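Local coordinates for protein 4-hydroxy-tetrahydrodipicolinate synthase (Methanocaldococcus jannaschii DSM 2661, PDB 2YXG) that probably catalyses the condensation of pyruvate with aspartate-beta-semialdehyde through a Schiff base, a committed step of lysine biosynthesis by the diaminopimelate route, at residues Ala74-Asn79 against Asp97-Ile102; Pro128-Asn133 against Ile157-Glu162. All blocks are in the same frame, centred on the assembly; numbering follows the deposited sequence.

Contact 1 (Ala74-Asn79 against Asp97-Ile102)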
loop_
_atom_site.group_PDB
_atom_site.type_symbol
_atom_site.label_atom_id
_atom_site.label_comp_id
_atom_site.label_asym_id
_atom_site.label_seq_id
_atom_site.Cartn_x
_atom_site.Cartn_y
_atom_site.Cartn_z
ATOM N N ALA A 74 -23.682 17.705 12.883
ATOM C CA ALA A 74 -24.542 16.769 12.138
ATOM C C ALA A 74 -23.779 16.193 10.957
ATOM O O ALA A 74 -23.201 16.937 10.149
ATOM C CB ALA A 74 -25.796 17.480 11.681
ATOM N N GLY A 75 -23.730 14.867 10.860
ATOM C CA GLY A 75 -23.104 14.254 9.691
ATOM C C GLY A 75 -24.042 14.584 8.521
ATOM O O GLY A 75 -25.263 14.483 8.654
ATOM N N ALA A 76 -23.473 15.041 7.420
ATOM C CA ALA A 76 -24.251 15.488 6.231
ATOM C C ALA A 76 -23.435 15.308 4.956
ATOM O O ALA A 76 -23.656 15.970 3.969
ATOM C CB ALA A 76 -24.717 16.972 6.383
ATOM N N GLY A 77 -22.482 14.392 4.988
ATOM C CA GLY A 77 -21.673 14.110 3.830
ATOM C C GLY A 77 -22.341 13.069 2.938
ATOM O O GLY A 77 -23.210 12.299 3.372
ATOM N N SER A 78 -21.913 13.070 1.680
ATOM C CA SER A 78 -22.383 12.140 0.670
ATOM C C SER A 78 -21.359 12.135 -0.432
ATOM O O SER A 78 -20.560 13.056 -0.560
ATOM C CB SER A 78 -23.726 12.598 0.110
ATOM O OG SER A 78 -24.056 11.722 -0.938
ATOM N N ASN A 79 -21.325 11.069 -1.208
ATOM C CA ASN A 79 -20.490 11.066 -2.425
ATOM C C ASN A 79 -21.279 11.658 -3.630
ATOM O O ASN A 79 -20.858 11.564 -4.774
ATOM C CB ASN A 79 -19.916 9.641 -2.703
ATOM C CG ASN A 79 -20.968 8.665 -3.107
ATOM O OD1 ASN A 79 -22.180 8.983 -3.070
ATOM N ND2 ASN A 79 -20.549 7.472 -3.544
ATOM N N ASP A 97 -25.280 22.874 15.259
ATOM C CA ASP A 97 -24.289 23.908 15.371
ATOM C C ASP A 97 -23.244 23.882 14.258
ATOM O O ASP A 97 -22.635 24.888 13.979
ATOM C CB ASP A 97 -23.611 23.788 16.742
ATOM C CG ASP A 97 -24.594 23.952 17.849
ATOM O OD1 ASP A 97 -25.052 25.123 18.003
ATOM O OD2 ASP A 97 -24.976 22.941 18.520
ATOM N N ALA A 98 -23.076 22.741 13.604
ATOM C CA ALA A 98 -21.973 22.522 12.665
ATOM C C ALA A 98 -22.286 21.297 11.824
ATOM O O ALA A 98 -23.210 20.522 12.128
ATOM C CB ALA A 98 -20.588 22.356 13.423
ATOM N N VAL A 99 -21.571 21.155 10.720
ATOM C CA VAL A 99 -21.779 20.010 9.864
ATOM C C VAL A 99 -20.450 19.256 9.773
ATOM O O VAL A 99 -19.398 19.872 9.694
ATOM C CB VAL A 99 -22.451 20.466 8.530
ATOM C CG1 VAL A 99 -21.804 19.948 7.306
ATOM C CG2 VAL A 99 -23.910 20.106 8.555
ATOM N N LEU A 100 -20.522 17.923 9.887
ATOM C CA LEU A 100 -19.406 17.088 9.480
ATOM C C LEU A 100 -19.674 16.572 8.061
ATOM O O LEU A 100 -20.749 15.998 7.777
ATOM C CB LEU A 100 -19.219 15.907 10.434
ATOM C CG LEU A 100 -17.979 15.070 10.043
ATOM C CD1 LEU A 100 -16.778 15.355 10.957
ATOM C CD2 LEU A 100 -18.329 13.607 9.931
ATOM N N SER A 101 -18.678 16.729 7.197
ATOM C CA SER A 101 -18.849 16.450 5.790
ATOM C C SER A 101 -17.644 15.594 5.226
ATOM O O SER A 101 -16.524 16.081 5.053
ATOM C CB SER A 101 -19.009 17.787 5.056
ATOM O OG SER A 101 -19.298 17.570 3.691
ATOM N N ILE A 102 -17.881 14.321 4.976
ATOM C CA ILE A 102 -16.821 13.394 4.556
ATOM C C ILE A 102 -16.486 13.604 3.077
ATOM O O ILE A 102 -17.371 13.945 2.249
ATOM C CB ILE A 102 -17.274 11.907 4.827
ATOM C CG1 ILE A 102 -16.101 10.897 4.703
ATOM C CG2 ILE A 102 -18.497 11.538 3.946
ATOM C CD1 ILE A 102 -16.386 9.490 5.325
HETATM O O HOH W 1 -21.885 17.984 3.716
HETATM O O HOH W 2 -20.084 13.147 6.540
#
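Ala74 and Gly75, the end of strand 71-75, pair in parallel with Val99 and Leu100 of strand 98-102 through a ladder of three hydrogen bonds: Ala74 N to Ala98 O (3.0 Å), Leu100 N to Ala74 O, and Ala76 N to Leu100 O (2.9 Å). The strand ends at Gly75, Ala76 N makes the last direct bond, and beyond it water takes over the bridging. One water donates to Ala76 O and also bonds Ser101 OG at 2.6 Å; a second accepts from Ile102 N and donates to Leu100 O, with a weak bond from Gly77 N. Gly77 CA passes 4.2 Å from Ser101 CA.

The apolar side-chain contacts across the pair are few and lie on the face carrying Ala74 and Val99. Val99 CG2 touches the methyl CB of Ala76 at 3.9 Å and lies 3.6 Å from Ala74 O; helix 81-94 covers this face, with Ala91 against both Ala74 and Val99. Farther along, Ile102 CG2 rests 4.1 Å from Gly77 CA. Leu100 points to the other face, inside the barrel, where its first torsion (chi1 -177°) swings the isobutyl group toward Val130 and Tyr132 of the next strand. Strand 71-75, helix 81-94 and strand 98-102 form a beta-alpha-beta unit, the repeating crossover of the TIM barrel. Ile102 and Leu100 approach the predicted active-site Tyr132 and pyruvate-binding Ile201, respectively.

Contact 2 (Pro128-Asn133 against Ile157-Glu162); sequences PIVLYN and ISAVKE
Tyr132 and Lys161, the predicted proton donor/acceptor and Schiff-base lysine, run side by side into the barrel. Lys161 CG lies opposite the backbone N (chi1 172°) and the rest of the chain is straight, which lays the methylenes along one face of the ring: CD makes a CH-pi contact 3.5 Å from the Tyr132 centroid, and NZ a cation-pi contact at 3.8 Å. An alanine at Tyr132 removes the ring, and the Lys161 chain and its amine would probably be freer to swing.

Five backbone hydrogen bonds join the parallel strands. Ile129 O accepts two of them, from Ser158 N (3.0 Å) and Ala159 N (3.3 Å), where a beta bulge shifts the register by one. On the outer face Asn133 ND2 donates to the syn lone pair of Glu162 OE2 (2.8 Å), the amide and carboxylate planes standing 88° apart; Asn141 and Leu142 also bind this amide.

Apolar packing continues on that face, where the Leu131 and Ile157 side chains cross at about a right angle, with Leu131 CD1 3.9 Å from Ile157 CG2. Helix 111-124 covers Ile129, Leu131 and Ile157, helix 168-177 lies against Asn133 and Glu162, and strand 98-102 flanks strand 129-133 within the barrel wall.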
loop_
_atom_site.group_PDB
_atom_site.type_symbol
_atom_site.label_atom_id
_atom_site.label_comp_id
_atom_site.label_asym_id
_atom_site.label_seq_id
_atom_site.Cartn_x
_atom_site.Cartn_y
_atom_site.Cartn_z
ATOM N N PRO A 128 -20.482 26.392 10.637
ATOM C CA PRO A 128 -19.102 25.910 10.485
ATOM C C PRO A 128 -19.121 24.489 9.918
ATOM O O PRO A 128 -20.058 23.720 10.172
ATOM C CB PRO A 128 -18.562 25.886 11.913
ATOM C CG PRO A 128 -19.502 26.762 12.762
ATOM C CD PRO A 128 -20.836 26.685 12.042
ATOM N N ILE A 129 -18.105 24.170 9.141
ATOM C CA ILE A 129 -18.015 22.850 8.504
ATOM C C ILE A 129 -16.744 22.131 8.933
ATOM O O ILE A 129 -15.656 22.688 8.821
ATOM C CB ILE A 129 -17.986 22.993 6.957
ATOM C CG1 ILE A 129 -19.344 23.512 6.470
ATOM C CG2 ILE A 129 -17.538 21.611 6.268
ATOM C CD1 ILE A 129 -19.261 24.209 5.205
ATOM N N VAL A 130 -16.898 20.907 9.432
ATOM C CA VAL A 130 -15.771 20.006 9.661
ATOM C C VAL A 130 -15.605 19.041 8.463
ATOM O O VAL A 130 -16.473 18.193 8.172
ATOM C CB VAL A 130 -15.968 19.245 11.001
ATOM C CG1 VAL A 130 -14.716 18.413 11.380
ATOM C CG2 VAL A 130 -16.284 20.235 12.131
ATOM N N LEU A 131 -14.490 19.178 7.781
ATOM C CA LEU A 131 -14.125 18.274 6.706
ATOM C C LEU A 131 -13.648 16.944 7.299
ATOM O O LEU A 131 -12.892 16.957 8.247
ATOM C CB LEU A 131 -13.012 18.880 5.859
ATOM C CG LEU A 131 -13.315 20.232 5.141
ATOM C CD1 LEU A 131 -12.113 20.716 4.348
ATOM C CD2 LEU A 131 -14.488 20.105 4.220
ATOM N N TYR A 132 -14.123 15.810 6.800
ATOM C CA TYR A 132 -13.663 14.516 7.345
ATOM C C TYR A 132 -12.896 13.747 6.260
ATOM O O TYR A 132 -13.440 13.451 5.200
ATOM C CB TYR A 132 -14.853 13.728 7.853
ATOM C CG TYR A 132 -14.563 12.328 8.371
ATOM C CD1 TYR A 132 -13.282 11.957 8.828
ATOM C CD2 TYR A 132 -15.588 11.389 8.458
ATOM C CE1 TYR A 132 -13.026 10.683 9.292
ATOM C CE2 TYR A 132 -15.350 10.113 8.956
ATOM C CZ TYR A 132 -14.073 9.769 9.370
ATOM O OH TYR A 132 -13.827 8.509 9.882
ATOM N N ASN A 133 -11.620 13.491 6.517
ATOM C CA ASN A 133 -10.776 12.768 5.601
ATOM C C ASN A 133 -10.431 11.403 6.216
ATOM O O ASN A 133 -9.932 11.323 7.339
ATOM C CB ASN A 133 -9.472 13.580 5.313
ATOM C CG ASN A 133 -8.526 12.878 4.322
ATOM O OD1 ASN A 133 -8.942 12.463 3.213
ATOM N ND2 ASN A 133 -7.250 12.786 4.695
ATOM N N ILE A 157 -15.398 27.068 6.466
ATOM C CA ILE A 157 -14.571 25.870 6.478
ATOM C C ILE A 157 -13.632 25.955 7.694
ATOM O O ILE A 157 -12.593 26.632 7.687
ATOM C CB ILE A 157 -13.783 25.680 5.189
ATOM C CG1 ILE A 157 -14.761 25.553 4.028
ATOM C CG2 ILE A 157 -12.850 24.398 5.283
ATOM C CD1 ILE A 157 -15.224 24.150 3.789
ATOM N N SER A 158 -14.008 25.219 8.723
ATOM C CA SER A 158 -13.514 25.531 10.048
ATOM C C SER A 158 -12.528 24.498 10.605
ATOM O O SER A 158 -11.501 24.879 11.177
ATOM C CB SER A 158 -14.674 25.753 10.991
ATOM O OG SER A 158 -14.171 25.709 12.315
ATOM N N ALA A 159 -12.806 23.205 10.399
ATOM C CA ALA A 159 -11.936 22.170 10.907
ATOM C C ALA A 159 -11.773 21.028 9.916
ATOM O O ALA A 159 -12.525 20.932 8.906
ATOM C CB ALA A 159 -12.448 21.683 12.259
ATOM N N VAL A 160 -10.735 20.221 10.158
ATOM C CA VAL A 160 -10.636 18.859 9.602
ATOM C C VAL A 160 -10.568 17.757 10.717
ATOM O O VAL A 160 -9.706 17.806 11.607
ATOM C CB VAL A 160 -9.351 18.740 8.727
ATOM C CG1 VAL A 160 -9.474 17.589 7.699
ATOM C CG2 VAL A 160 -9.080 20.049 8.039
ATOM N N LYS A 161 -11.459 16.771 10.630
ATOM C CA LYS A 161 -11.279 15.479 11.312
ATOM C C LYS A 161 -10.324 14.656 10.458
ATOM O O LYS A 161 -10.688 14.191 9.344
ATOM C CB LYS A 161 -12.617 14.758 11.488
ATOM C CG LYS A 161 -12.538 13.302 12.027
ATOM C CD LYS A 161 -13.963 12.606 12.027
ATOM C CE LYS A 161 -13.896 11.242 12.758
ATOM N NZ LYS A 161 -15.102 10.370 12.568
ATOM N N GLU A 162 -9.073 14.558 10.940
ATOM C CA GLU A 162 -8.005 13.898 10.159
ATOM C C GLU A 162 -7.826 12.459 10.553
ATOM O O GLU A 162 -7.287 12.198 11.635
ATOM C CB GLU A 162 -6.677 14.688 10.247
ATOM C CG GLU A 162 -5.552 14.198 9.268
ATOM C CD GLU A 162 -6.030 14.021 7.798
ATOM O OE1 GLU A 162 -5.847 14.991 7.029
ATOM O OE2 GLU A 162 -6.577 12.942 7.423
#

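The two contacts come one after the other along the chain, and their centres lie 9 Å apart in one parallel sheet, the TIM barrel wall. Strands 71-75, 98-102, 129-133 and 157-162 follow one another both in sequence and across the sheet. The junction between the contacts is the pairing of 98-102 with 129-133, where Val99 O lies 2.7 Å from Val130 N and Ser101 N 2.8 Å from Val130 O, both probable hydrogen bonds. Helix 111-124 connects these middle strands. Inside the barrel Leu100 of contact 1 also touches Lys161 of contact 2, so the first contact supplies an apolar flank to the predicted catalytic pair.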